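Long-range contacts in putative peptidase (Bacteroides fragilis, PDB 5DYN), which is a clostripain-family cysteine protease, represented here by its C-terminal part, that probably cleaves and so activates the B. fragilis toxin: residues D24-F29 / G48-S53; S92-G97 / T191-S196; G112-S117 / K183-W188; D159-I164 / G172-W177. All coordinates share one frame; numbering follows the deposited sequence.

Contact 1. Residues D24-F29 / G48-S53; sequences DLDFLF and GSYLIS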
loop_
_atom_site.group_PDB
_atom_site.type_symbol
_atom_site.label_atom_id
_atom_site.label_comp_id
_atom_site.label_asym_id
_atom_site.label_seq_id
_atom_site.Cartn_x
_atom_site.Cartn_y
_atom_site.Cartn_z
ATOM N N ASP B 24 8.994 8.632 -12.708
ATOM C CA ASP B 24 9.127 8.686 -11.260
ATOM C C ASP B 24 7.864 9.289 -10.666
ATOM O O ASP B 24 7.421 10.360 -11.076
ATOM C CB ASP B 24 10.353 9.486 -10.836
ATOM C CG ASP B 24 10.538 9.499 -9.332
ATOM O OD1 ASP B 24 10.863 8.433 -8.765
ATOM O OD2 ASP B 24 10.350 10.569 -8.712
ATOM N N LEU B 25 7.285 8.585 -9.702
ATOM C CA LEU B 25 5.999 8.969 -9.140
ATOM C C LEU B 25 6.154 9.811 -7.882
ATOM O O LEU B 25 7.075 9.603 -7.096
ATOM C CB LEU B 25 5.173 7.718 -8.842
ATOM C CG LEU B 25 4.996 6.771 -10.031
ATOM C CD1 LEU B 25 4.337 5.475 -9.598
ATOM C CD2 LEU B 25 4.184 7.443 -11.129
ATOM N N ASP B 26 5.256 10.771 -7.694
ATOM C CA ASP B 26 5.232 11.535 -6.454
ATOM C C ASP B 26 4.800 10.624 -5.312
ATOM O O ASP B 26 5.361 10.667 -4.215
ATOM C CB ASP B 26 4.291 12.738 -6.566
ATOM C CG ASP B 26 4.060 13.427 -5.228
ATOM O OD1 ASP B 26 4.998 13.469 -4.403
ATOM O OD2 ASP B 26 2.938 13.927 -5.000
ATOM N N PHE B 27 3.800 9.791 -5.583
ATOM C CA PHE B 27 3.265 8.889 -4.577
ATOM C C PHE B 27 2.860 7.552 -5.182
ATOM O O PHE B 27 2.450 7.482 -6.341
ATOM C CB PHE B 27 2.064 9.528 -3.868
ATOM C CG PHE B 27 0.964 9.970 -4.801
ATOM C CD1 PHE B 27 0.003 9.071 -5.244
ATOM C CD2 PHE B 27 0.883 11.289 -5.222
ATOM C CE1 PHE B 27 -1.008 9.477 -6.099
ATOM C CE2 PHE B 27 -0.127 11.700 -6.075
ATOM C CZ PHE B 27 -1.072 10.794 -6.513
ATOM N N LEU B 28 2.991 6.493 -4.390
ATOM C CA LEU B 28 2.426 5.196 -4.740
ATOM C C LEU B 28 1.329 4.860 -3.739
ATOM O O LEU B 28 1.599 4.346 -2.655
ATOM C CB LEU B 28 3.497 4.102 -4.756
ATOM C CG LEU B 28 4.374 3.990 -6.007
ATOM C CD1 LEU B 28 5.402 5.109 -6.061
ATOM C CD2 LEU B 28 5.055 2.630 -6.067
ATOM N N PHE B 29 0.090 5.174 -4.102
ATOM C CA PHE B 29 -1.039 4.962 -3.206
ATOM C C PHE B 29 -1.621 3.564 -3.399
ATOM O O PHE B 29 -2.220 3.265 -4.433
ATOM C CB PHE B 29 -2.113 6.032 -3.439
ATOM C CG PHE B 29 -3.345 5.862 -2.588
ATOM C CD1 PHE B 29 -3.269 5.291 -1.325
ATOM C CD2 PHE B 29 -4.584 6.266 -3.060
ATOM C CE1 PHE B 29 -4.402 5.130 -0.553
ATOM C CE2 PHE B 29 -5.719 6.109 -2.290
ATOM C CZ PHE B 29 -5.628 5.539 -1.034
ATOM N N GLY B 48 9.130 5.739 -6.656
ATOM C CA GLY B 48 8.459 6.955 -6.257
ATOM C C GLY B 48 9.027 7.555 -4.995
ATOM O O GLY B 48 10.047 7.099 -4.483
ATOM N N SER B 49 8.353 8.582 -4.492
ATOM C CA SER B 49 8.818 9.292 -3.312
ATOM C C SER B 49 8.118 8.815 -2.042
ATOM O O SER B 49 8.758 8.636 -1.008
ATOM C CB SER B 49 8.616 10.795 -3.494
ATOM O OG SER B 49 9.158 11.222 -4.731
ATOM N N TYR B 50 6.806 8.606 -2.119
ATOM C CA TYR B 50 6.036 8.236 -0.934
ATOM C C TYR B 50 5.146 7.013 -1.141
ATOM O O TYR B 50 4.502 6.864 -2.180
ATOM C CB TYR B 50 5.186 9.421 -0.476
ATOM C CG TYR B 50 6.017 10.624 -0.097
ATOM C CD1 TYR B 50 6.639 10.699 1.142
ATOM C CD2 TYR B 50 6.193 11.679 -0.986
ATOM C CE1 TYR B 50 7.407 11.791 1.490
ATOM C CE2 TYR B 50 6.959 12.777 -0.646
ATOM C CZ TYR B 50 7.565 12.827 0.594
ATOM O OH TYR B 50 8.330 13.915 0.942
ATOM N N LEU B 51 5.124 6.142 -0.134
ATOM C CA LEU B 51 4.259 4.968 -0.128
ATOM C C LEU B 51 3.068 5.202 0.793
ATOM O O LEU B 51 3.241 5.503 1.974
ATOM C CB LEU B 51 5.031 3.723 0.317
ATOM C CG LEU B 51 4.208 2.440 0.449
ATOM C CD1 LEU B 51 3.747 1.955 -0.915
ATOM C CD2 LEU B 51 4.986 1.355 1.169
ATOM N N ILE B 52 1.862 5.067 0.252
ATOM C CA ILE B 52 0.650 5.331 1.019
ATOM C C ILE B 52 -0.261 4.109 1.078
ATOM O O ILE B 52 -0.774 3.662 0.052
ATOM C CB ILE B 52 -0.145 6.508 0.423
ATOM C CG1 ILE B 52 0.792 7.662 0.063
ATOM C CG2 ILE B 52 -1.238 6.957 1.384
ATOM C CD1 ILE B 52 0.144 8.726 -0.792
ATOM N N SER B 53 -0.464 3.583 2.283
ATOM C CA SER B 53 -1.337 2.433 2.487
ATOM C C SER B 53 -1.554 2.183 3.976
ATOM O O SER B 53 -1.234 3.033 4.811
ATOM C CB SER B 53 -0.752 1.181 1.823
ATOM O OG SER B 53 -1.680 0.110 1.826
HETATM O O HOH W 1 11.865 8.673 -6.519
#

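Contact 2. Residues S92-G97 / T191-S196; sequences SRYDDG and TPRNYS. Unlike the reference sequence in segment 92-97: D95 (reference Asn).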
loop_
_atom_site.group_PDB
_atom_site.type_symbol
_atom_site.label_atom_id
_atom_site.label_comp_id
_atom_site.label_asym_id
_atom_site.label_seq_id
_atom_site.Cartn_x
_atom_site.Cartn_y
_atom_site.Cartn_z
ATOM N N SER B 92 -14.365 10.510 11.160
ATOM C CA SER B 92 -15.575 11.295 11.372
ATOM C C SER B 92 -16.776 10.387 11.587
ATOM O O SER B 92 -17.711 10.731 12.310
ATOM C CB SER B 92 -15.830 12.225 10.183
ATOM O OG SER B 92 -14.815 13.207 10.083
ATOM N N ARG B 93 -16.742 9.221 10.953
ATOM C CA ARG B 93 -17.847 8.276 11.030
ATOM C C ARG B 93 -17.527 7.116 11.971
ATOM O O ARG B 93 -18.283 6.149 12.057
ATOM C CB ARG B 93 -18.185 7.760 9.631
ATOM C CG ARG B 93 -18.662 8.858 8.694
ATOM C CD ARG B 93 -18.597 8.448 7.235
ATOM N NE ARG B 93 -19.156 9.484 6.371
ATOM C CZ ARG B 93 -18.512 10.593 6.022
ATOM N NH1 ARG B 93 -17.280 10.813 6.459
ATOM N NH2 ARG B 93 -19.099 11.484 5.233
ATOM N N TYR B 94 -16.411 7.230 12.684
ATOM C CA TYR B 94 -15.971 6.185 13.598
ATOM C C TYR B 94 -16.884 6.076 14.812
ATOM O O TYR B 94 -17.110 7.056 15.519
ATOM C CB TYR B 94 -14.533 6.445 14.049
ATOM C CG TYR B 94 -14.009 5.439 15.049
ATOM C CD1 TYR B 94 -13.593 4.177 14.643
ATOM C CD2 TYR B 94 -13.925 5.752 16.399
ATOM C CE1 TYR B 94 -13.110 3.255 15.556
ATOM C CE2 TYR B 94 -13.444 4.837 17.318
ATOM C CZ TYR B 94 -13.040 3.590 16.891
ATOM O OH TYR B 94 -12.563 2.677 17.802
ATOM N N ASP B 95 -17.404 4.879 15.050
ATOM C CA ASP B 95 -18.244 4.630 16.214
ATOM C C ASP B 95 -17.895 3.272 16.817
ATOM O O ASP B 95 -18.775 2.524 17.250
ATOM C CB ASP B 95 -19.726 4.695 15.837
ATOM C CG ASP B 95 -20.633 4.877 17.046
ATOM O OD1 ASP B 95 -20.163 5.415 18.071
ATOM O OD2 ASP B 95 -21.815 4.486 16.969
ATOM N N ASP B 96 -16.598 2.969 16.831
ATOM C CA ASP B 96 -16.068 1.711 17.354
ATOM C C ASP B 96 -16.761 0.493 16.735
ATOM O O ASP B 96 -17.037 -0.494 17.415
ATOM C CB ASP B 96 -16.186 1.674 18.882
ATOM C CG ASP B 96 -15.306 0.603 19.511
ATOM O OD1 ASP B 96 -14.231 0.301 18.948
ATOM O OD2 ASP B 96 -15.690 0.060 20.570
ATOM N N GLY B 97 -17.047 0.578 15.439
ATOM C CA GLY B 97 -17.586 -0.548 14.700
ATOM C C GLY B 97 -19.050 -0.872 14.942
ATOM O O GLY B 97 -19.542 -1.904 14.482
ATOM N N THR B 191 -7.675 5.398 14.058
ATOM C CA THR B 191 -8.727 5.358 15.055
ATOM C C THR B 191 -8.272 4.430 16.179
ATOM O O THR B 191 -7.394 3.593 15.964
ATOM C CB THR B 191 -10.058 4.877 14.444
ATOM O OG1 THR B 191 -9.856 3.632 13.765
ATOM C CG2 THR B 191 -10.586 5.905 13.458
ATOM N N PRO B 192 -8.842 4.590 17.389
ATOM C CA PRO B 192 -8.478 3.709 18.505
ATOM C C PRO B 192 -8.519 2.230 18.125
ATOM O O PRO B 192 -7.683 1.448 18.578
ATOM C CB PRO B 192 -9.536 4.034 19.561
ATOM C CG PRO B 192 -9.883 5.459 19.297
ATOM C CD PRO B 192 -9.789 5.643 17.805
ATOM N N ARG B 193 -9.483 1.857 17.290
ATOM C CA ARG B 193 -9.566 0.493 16.792
ATOM C C ARG B 193 -9.829 0.476 15.285
ATOM O O ARG B 193 -10.285 1.465 14.711
ATOM C CB ARG B 193 -10.653 -0.287 17.538
ATOM C CG ARG B 193 -10.397 -0.407 19.039
ATOM C CD ARG B 193 -11.059 -1.637 19.644
ATOM N NE ARG B 193 -12.508 -1.618 19.483
ATOM C CZ ARG B 193 -13.292 -2.672 19.691
ATOM N NH1 ARG B 193 -12.764 -3.830 20.067
ATOM N NH2 ARG B 193 -14.602 -2.568 19.519
ATOM N N ASN B 194 -9.504 -0.648 14.653
ATOM C CA ASN B 194 -9.807 -0.882 13.244
ATOM C C ASN B 194 -10.694 -2.110 13.102
ATOM O O ASN B 194 -10.877 -2.866 14.059
ATOM C CB ASN B 194 -8.526 -1.076 12.421
ATOM C CG ASN B 194 -7.767 0.217 12.183
ATOM O OD1 ASN B 194 -8.015 1.233 12.831
ATOM N ND2 ASN B 194 -6.827 0.179 11.248
ATOM N N TYR B 195 -11.236 -2.320 11.909
ATOM C CA TYR B 195 -12.042 -3.506 11.665
ATOM C C TYR B 195 -11.273 -4.568 10.887
ATOM O O TYR B 195 -10.650 -4.282 9.866
ATOM C CB TYR B 195 -13.323 -3.151 10.913
ATOM C CG TYR B 195 -14.103 -4.366 10.466
ATOM C CD1 TYR B 195 -14.906 -5.066 11.359
ATOM C CD2 TYR B 195 -14.031 -4.822 9.153
ATOM C CE1 TYR B 195 -15.619 -6.179 10.957
ATOM C CE2 TYR B 195 -14.742 -5.934 8.744
ATOM C CZ TYR B 195 -15.535 -6.609 9.650
ATOM O OH TYR B 195 -16.245 -7.716 9.249
ATOM N N SER B 196 -11.334 -5.798 11.383
ATOM C CA SER B 196 -10.785 -6.943 10.672
ATOM C C SER B 196 -11.923 -7.823 10.163
ATOM O O SER B 196 -12.820 -8.189 10.922
ATOM C CB SER B 196 -9.852 -7.746 11.580
ATOM O OG SER B 196 -9.423 -8.936 10.944
#

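Contact 3. Residues G112-S117 / K183-W188; sequences GVAKMS and KVMVYW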
loop_
_atom_site.group_PDB
_atom_site.type_symbol
_atom_site.label_atom_id
_atom_site.label_comp_id
_atom_site.label_asym_id
_atom_site.label_seq_id
_atom_site.Cartn_x
_atom_site.Cartn_y
_atom_site.Cartn_z
ATOM N N GLY B 112 -0.767 5.228 6.773
ATOM C CA GLY B 112 0.591 5.701 6.951
ATOM C C GLY B 112 1.222 6.148 5.646
ATOM O O GLY B 112 0.870 5.653 4.576
ATOM N N VAL B 113 2.149 7.096 5.727
ATOM C CA VAL B 113 2.923 7.494 4.557
ATOM C C VAL B 113 4.414 7.349 4.837
ATOM O O VAL B 113 4.924 7.870 5.829
ATOM C CB VAL B 113 2.628 8.940 4.131
ATOM C CG1 VAL B 113 3.390 9.277 2.862
ATOM C CG2 VAL B 113 1.148 9.132 3.912
ATOM N N ALA B 114 5.109 6.638 3.955
ATOM C CA ALA B 114 6.529 6.378 4.137
ATOM C C ALA B 114 7.365 7.112 3.096
ATOM O O ALA B 114 7.049 7.089 1.909
ATOM C CB ALA B 114 6.801 4.878 4.076
ATOM N N LYS B 115 8.433 7.760 3.551
ATOM C CA LYS B 115 9.370 8.422 2.650
ATOM C C LYS B 115 10.341 7.395 2.067
ATOM O O LYS B 115 11.198 6.865 2.773
ATOM C CB LYS B 115 10.127 9.533 3.384
ATOM C CG LYS B 115 10.934 10.451 2.477
ATOM C CD LYS B 115 11.451 11.670 3.233
ATOM C CE LYS B 115 12.111 12.665 2.289
ATOM N NZ LYS B 115 12.459 13.948 2.966
ATOM N N MET B 116 10.193 7.117 0.776
ATOM C CA MET B 116 10.953 6.059 0.112
ATOM C C MET B 116 12.462 6.286 0.119
ATOM O O MET B 116 13.238 5.335 0.195
ATOM C CB MET B 116 10.480 5.906 -1.335
ATOM C CG MET B 116 9.035 5.475 -1.486
ATOM S SD MET B 116 8.799 3.726 -1.143
ATOM C CE MET B 116 7.578 3.316 -2.385
ATOM N N SER B 117 12.877 7.546 0.029
ATOM C CA SER B 117 14.295 7.872 -0.103
ATOM C C SER B 117 15.081 7.522 1.155
ATOM O O SER B 117 16.305 7.412 1.115
ATOM C CB SER B 117 14.473 9.357 -0.431
ATOM O OG SER B 117 13.926 10.177 0.587
ATOM N N LYS B 183 12.730 9.262 10.189
ATOM C CA LYS B 183 12.803 9.933 8.897
ATOM C C LYS B 183 11.974 9.223 7.822
ATOM O O LYS B 183 11.886 9.694 6.688
ATOM C CB LYS B 183 14.261 10.031 8.444
ATOM C CG LYS B 183 15.141 10.881 9.346
ATOM C CD LYS B 183 16.607 10.527 9.155
ATOM C CE LYS B 183 17.500 11.743 9.338
ATOM N NZ LYS B 183 18.860 11.507 8.780
ATOM N N VAL B 184 11.368 8.095 8.176
ATOM C CA VAL B 184 10.651 7.285 7.199
ATOM C C VAL B 184 9.150 7.551 7.226
ATOM O O VAL B 184 8.565 7.951 6.215
ATOM C CB VAL B 184 10.898 5.782 7.422
ATOM C CG1 VAL B 184 10.104 4.957 6.415
ATOM C CG2 VAL B 184 12.381 5.471 7.314
ATOM N N MET B 185 8.525 7.326 8.377
ATOM C CA MET B 185 7.089 7.549 8.503
ATOM C C MET B 185 6.786 9.027 8.723
ATOM O O MET B 185 6.991 9.562 9.812
ATOM C CB MET B 185 6.508 6.709 9.639
ATOM C CG MET B 185 6.719 5.220 9.452
ATOM S SD MET B 185 6.226 4.672 7.803
ATOM C CE MET B 185 4.455 4.937 7.868
ATOM N N VAL B 186 6.298 9.681 7.675
ATOM C CA VAL B 186 5.978 11.098 7.740
ATOM C C VAL B 186 4.516 11.318 8.127
ATOM O O VAL B 186 4.116 12.426 8.480
ATOM C CB VAL B 186 6.266 11.794 6.400
ATOM C CG1 VAL B 186 7.754 11.736 6.092
ATOM C CG2 VAL B 186 5.460 11.149 5.283
ATOM N N TYR B 187 3.723 10.254 8.057
ATOM C CA TYR B 187 2.325 10.311 8.464
ATOM C C TYR B 187 1.884 8.973 9.033
ATOM O O TYR B 187 2.182 7.921 8.470
ATOM C CB TYR B 187 1.426 10.701 7.284
ATOM C CG TYR B 187 -0.039 10.861 7.645
ATOM C CD1 TYR B 187 -0.890 9.759 7.706
ATOM C CD2 TYR B 187 -0.575 12.114 7.917
ATOM C CE1 TYR B 187 -2.226 9.902 8.036
ATOM C CE2 TYR B 187 -1.915 12.268 8.244
ATOM C CZ TYR B 187 -2.734 11.157 8.301
ATOM O OH TYR B 187 -4.065 11.297 8.627
ATOM N N TRP B 188 1.168 9.021 10.151
ATOM C CA TRP B 188 0.578 7.826 10.737
ATOM C C TRP B 188 -0.557 8.208 11.672
ATOM O O TRP B 188 -0.334 8.747 12.757
ATOM C CB TRP B 188 1.629 7.001 11.480
ATOM C CG TRP B 188 1.066 5.855 12.275
ATOM C CD1 TRP B 188 1.232 5.628 13.611
ATOM C CD2 TRP B 188 0.246 4.783 11.786
ATOM N NE1 TRP B 188 0.571 4.482 13.983
ATOM C CE2 TRP B 188 -0.041 3.945 12.883
ATOM C CE3 TRP B 188 -0.270 4.451 10.528
ATOM C CZ2 TRP B 188 -0.822 2.797 12.760
ATOM C CZ3 TRP B 188 -1.045 3.309 10.410
ATOM C CH2 TRP B 188 -1.310 2.495 11.520
HETATM O O HOH W 2 13.040 12.517 6.019
#

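Contact 4. Residues D159-I164 / G172-W177; sequences DLDRFI and GDYDSW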
loop_
_atom_site.group_PDB
_atom_site.type_symbol
_atom_site.label_atom_id
_atom_site.label_comp_id
_atom_site.label_asym_id
_atom_site.label_seq_id
_atom_site.Cartn_x
_atom_site.Cartn_y
_atom_site.Cartn_z
ATOM N N ASP B 159 4.488 -4.601 13.847
ATOM C CA ASP B 159 5.052 -3.260 13.798
ATOM C C ASP B 159 6.575 -3.314 13.911
ATOM O O ASP B 159 7.114 -3.859 14.871
ATOM C CB ASP B 159 4.465 -2.389 14.904
ATOM C CG ASP B 159 4.962 -0.963 14.837
ATOM O OD1 ASP B 159 4.457 -0.198 13.988
ATOM O OD2 ASP B 159 5.860 -0.611 15.630
ATOM N N LEU B 160 7.259 -2.748 12.920
ATOM C CA LEU B 160 8.717 -2.792 12.860
ATOM C C LEU B 160 9.370 -2.100 14.050
ATOM O O LEU B 160 10.283 -2.646 14.672
ATOM C CB LEU B 160 9.212 -2.162 11.556
ATOM C CG LEU B 160 10.728 -1.994 11.416
ATOM C CD1 LEU B 160 11.417 -3.344 11.378
ATOM C CD2 LEU B 160 11.068 -1.177 10.178
ATOM N N ASP B 161 8.898 -0.899 14.363
ATOM C CA ASP B 161 9.476 -0.116 15.446
ATOM C C ASP B 161 9.361 -0.816 16.798
ATOM O O ASP B 161 10.325 -0.859 17.563
ATOM C CB ASP B 161 8.816 1.259 15.519
ATOM C CG ASP B 161 9.231 2.035 16.753
ATOM O OD1 ASP B 161 10.311 2.664 16.719
ATOM O OD2 ASP B 161 8.480 2.013 17.753
ATOM N N ARG B 162 8.188 -1.365 17.090
ATOM C CA ARG B 162 7.973 -2.044 18.362
ATOM C C ARG B 162 8.775 -3.338 18.448
ATOM O O ARG B 162 9.177 -3.757 19.534
ATOM C CB ARG B 162 6.485 -2.324 18.576
ATOM C CG ARG B 162 5.644 -1.076 18.800
ATOM C CD ARG B 162 5.988 -0.395 20.118
ATOM N NE ARG B 162 7.121 0.517 19.998
ATOM C CZ ARG B 162 7.694 1.143 21.021
ATOM N NH1 ARG B 162 7.242 0.958 22.255
ATOM N NH2 ARG B 162 8.721 1.953 20.810
ATOM N N PHE B 163 9.013 -3.964 17.300
ATOM C CA PHE B 163 9.824 -5.175 17.250
ATOM C C PHE B 163 11.294 -4.878 17.557
ATOM O O PHE B 163 11.935 -5.606 18.321
ATOM C CB PHE B 163 9.694 -5.850 15.882
ATOM C CG PHE B 163 10.678 -6.964 15.660
ATOM C CD1 PHE B 163 10.615 -8.123 16.417
ATOM C CD2 PHE B 163 11.662 -6.853 14.691
ATOM C CE1 PHE B 163 11.521 -9.151 16.215
ATOM C CE2 PHE B 163 12.572 -7.880 14.483
ATOM C CZ PHE B 163 12.501 -9.028 15.248
ATOM N N ILE B 164 11.828 -3.815 16.961
ATOM C CA ILE B 164 13.207 -3.416 17.229
ATOM C C ILE B 164 13.330 -2.987 18.688
ATOM O O ILE B 164 14.330 -3.272 19.349
ATOM C CB ILE B 164 13.677 -2.270 16.297
ATOM C CG1 ILE B 164 13.572 -2.692 14.832
ATOM C CG2 ILE B 164 15.116 -1.886 16.599
ATOM C CD1 ILE B 164 14.457 -3.869 14.473
ATOM N N GLY B 172 20.153 1.979 24.057
ATOM C CA GLY B 172 20.768 3.019 23.254
ATOM C C GLY B 172 20.818 2.678 21.777
ATOM O O GLY B 172 20.833 3.570 20.929
ATOM N N ASP B 173 20.849 1.384 21.467
ATOM C CA ASP B 173 20.833 0.940 20.079
ATOM C C ASP B 173 19.480 1.213 19.444
ATOM O O ASP B 173 19.391 1.468 18.244
ATOM C CB ASP B 173 21.166 -0.546 19.977
ATOM C CG ASP B 173 22.644 -0.815 20.113
ATOM O OD1 ASP B 173 23.435 0.132 19.918
ATOM O OD2 ASP B 173 23.017 -1.969 20.413
ATOM N N TYR B 174 18.427 1.155 20.253
ATOM C CA TYR B 174 17.101 1.483 19.762
ATOM C C TYR B 174 17.040 2.947 19.352
ATOM O O TYR B 174 16.567 3.271 18.264
ATOM C CB TYR B 174 16.025 1.187 20.809
ATOM C CG TYR B 174 14.668 1.714 20.398
ATOM C CD1 TYR B 174 13.942 1.102 19.381
ATOM C CD2 TYR B 174 14.126 2.836 21.007
ATOM C CE1 TYR B 174 12.709 1.588 18.990
ATOM C CE2 TYR B 174 12.894 3.329 20.626
ATOM C CZ TYR B 174 12.189 2.702 19.617
ATOM O OH TYR B 174 10.959 3.196 19.238
ATOM N N ASP B 175 17.527 3.823 20.230
ATOM C CA ASP B 175 17.515 5.262 19.983
ATOM C C ASP B 175 18.225 5.618 18.687
ATOM O O ASP B 175 17.755 6.462 17.926
ATOM C CB ASP B 175 18.160 6.009 21.150
ATOM C CG ASP B 175 17.445 5.763 22.461
ATOM O OD1 ASP B 175 16.244 5.422 22.425
ATOM O OD2 ASP B 175 18.077 5.915 23.527
ATOM N N SER B 176 19.359 4.967 18.442
ATOM C CA SER B 176 20.110 5.169 17.211
ATOM C C SER B 176 19.272 4.743 16.017
ATOM O O SER B 176 19.137 5.485 15.045
ATOM C CB SER B 176 21.424 4.391 17.240
ATOM O OG SER B 176 22.313 4.933 18.200
ATOM N N TRP B 177 18.705 3.543 16.107
ATOM C CA TRP B 177 17.847 3.019 15.054
ATOM C C TRP B 177 16.607 3.888 14.884
ATOM O O TRP B 177 16.177 4.163 13.763
ATOM C CB TRP B 177 17.440 1.575 15.358
ATOM C CG TRP B 177 16.548 0.979 14.317
ATOM C CD1 TRP B 177 16.933 0.269 13.220
ATOM C CD2 TRP B 177 15.116 1.048 14.270
ATOM N NE1 TRP B 177 15.831 -0.111 12.492
ATOM C CE2 TRP B 177 14.703 0.356 13.115
ATOM C CE3 TRP B 177 14.144 1.630 15.092
ATOM C CZ2 TRP B 177 13.360 0.226 12.761
ATOM C CZ3 TRP B 177 12.811 1.500 14.739
ATOM C CH2 TRP B 177 12.432 0.804 13.584
#

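Contact 1. Residues D24-F29 / G48-S53
L28 and F29 run beside Y50, L51 and I52 as the two parallel strands of a beta-alpha-beta unit (strand 25-31, helix 38-43, strand 50-53) in the mixed sheet of this clostripain-family chain. The short axes of 27-29 and 50-53 approach to 4.7 Å at 17°. L28 is bonded through both backbone groups to the residues flanking L51: its N gives a nearly straight bond to Y50 O (2.7 Å), and its O takes I52 N (3.0 Å). Around the corners at D26 and S49 the grip slackens: the bonds from S49 N to L25 O and from Y50 N to D26 O are weak. L28 CD1 rests against G48 CA at 3.6 Å, the glycine having no side chain there. On the face carrying F27, Y50, F29 and I52, the isoleucine divides its two branches. With CG1 anti to the carbonyl carbon (chi1 -44°), CD1 reaches F27 CB at 3.7 Å, while CG2 lies against F29 CD1 at 3.8 Å. The F29 ring turns its edge to the I52 carbonyl: I52 O lies close to the ring plane, 3.3 Å from F29 CD1. Helices 65-72 and 78-92 cover this face, the first touching F27 and F29, the second F27, Y50 and I52. Strand 110-115 flanks strand 50-53, and L28 and F29 continue the sheet by a parallel ladder into the partner chain, whose R16 salt-bridges D26 OD2.

Contact 2. Residues S92-G97 / T191-S196
Y94 and D96 belong to an irregular loop that forms no ladder with strand 193-196; the closest CA pairs, Y94 with T191 and D96 with R193, are 7.4 and 6.6 Å apart, so side chains do the bridging. The Y94 ring is clamped on both faces. T191 CB sits over one, 3.8 Å from the ring centroid in a CH-pi contact displaced toward the rim, and D96 N lies over the centre of the opposite one. CG of Y94 stands anti to its N (chi1 178°), which carries the ring out to the strand; there P192 CD packs obliquely at 3.8 Å from Y94 CE2, and the phenol oxygen receives a weak bond from R193 N (3.2 Å from Y94 OH). Beside the phenol, R193 folds back at chi3 (-61°) and turns its NE-NH2 edge to D96. R193 NE meets the syn lone pair of D96 OD1 at 2.6 Å, in the guanidinium plane. R193 NH2 adds a weak bond of 2.9 Å to the same D96 OD1. The carboxylate is twisted 50° from the guanidinium, and both bonds converge on one oxygen in place of a flat two-by-two pairing. R193 also leans on M201 and T203 of strand 200-203, and T191 OG1 accepts from V109 N. The contact thus fastens the loop after helix 78-92 to strand 185-196 by an ion pair beside a sandwiched ring. Lying at the surface, the pair is probably moderated by solvent, while the two N-H groups would draw negative charge toward OD1.

Contact 3. Residues G112-S117 / K183-W188
V113 pairs with V186 and Y187 where strands 110-115 and 185-196 run antiparallel inside the mixed sheet, five-stranded within this chain. The single carbonyl V113 O serves two consecutive residues: V186 N bonds to V113 O at 2.9 Å, and Y187 N adds a weak bond at 3.5 Å from V113 O. Facing both residues with one is the mark of a classic beta bulge, and the register slips by one between V113 and A114. On one flank V113 N gives to Y187 O at 2.9 Å; on the other K115 N gives to V184 O at 2.7 Å. V113 straddles the bulge with its two methyls. Its CG1, anti to the backbone N (chi1 -176°), touches V186 CG2 at 3.7 Å, while CG2 rests on Y187 CB at the same distance. On the face of G112 and A114, M185 folds at chi2 and chi3 and lays SD 3.8 Å from A114 CB. The W188 ring presents its edge to the bare glycine, CE3 lying 3.9 Å from G112 N. Y187 packs on L80, A83 and Y87 of helix 78-92, and strand 50-53 lines the other side of strand 110-115.

Contact 4. Residues D159-I164 / G172-W177
I164 and W177 form the tight heart of a helical hairpin in which helices 160-167 and 172-182 pack antiparallel, their short axes 10.8 Å apart at 155°. I164 CG1 comes down over one face of the indole, 3.7 Å from the centroid of its six-membered ring and only 18° off the normal, a CH-pi contact. L160 CG meets the rim at W177 CZ2 (3.7 Å), and D161 OD1 comes to the edge at W177 CZ3 (3.4 Å). On the five-membered ring, W177 NE1 hydrogen-bonds T126 OG1 of helix 119-127. Packing is slacker round Y174, whose CD1 lies 4.2 Å from I164 CG2, and toward the partly exposed R162, where polar groups replace carbon contacts. Y174 OH gives a bond of 2.7 Å to D161 OD1 on its syn side, the ring and carboxylate planes 61° apart. R162, bent at chi2 and chi3, curls back and sets its guanidinium edge against both groups: NE and NH2 grip D161 OD2 side-on, and NH2 also makes a weak bond to Y174 OH. K209 is a further salt-bridge partner of D161 OD2, so the carboxylate is held from two basic side chains and a phenol, which would probably keep it ionised. At the start of the first helix, D159 is the N-cap, its OD2 accepting R162 N at 2.8 Å.

From the N terminus, contact 1 comes first: it closes the short crossover through helix 38-43 and is complete before any other opens. Contact 2 then spans the long excursion from the loop after helix 78-92 to strand 185-196. Within that span lies contact 3, joining strand 110-115 to the beginning of strand 185-196, and within contact 3 lies contact 4, the hairpin of helices 160-167 and 172-182 that leads into the strand. No two loops cross. Contacts 1 and 3 touch directly, strands 50-53 and 110-115 being sheet neighbours, whereas contacts 2 and 3 use successive parts of strand 185-196. Contact 4 stands off the sheet, its centre about 16 Å from that of contact 3.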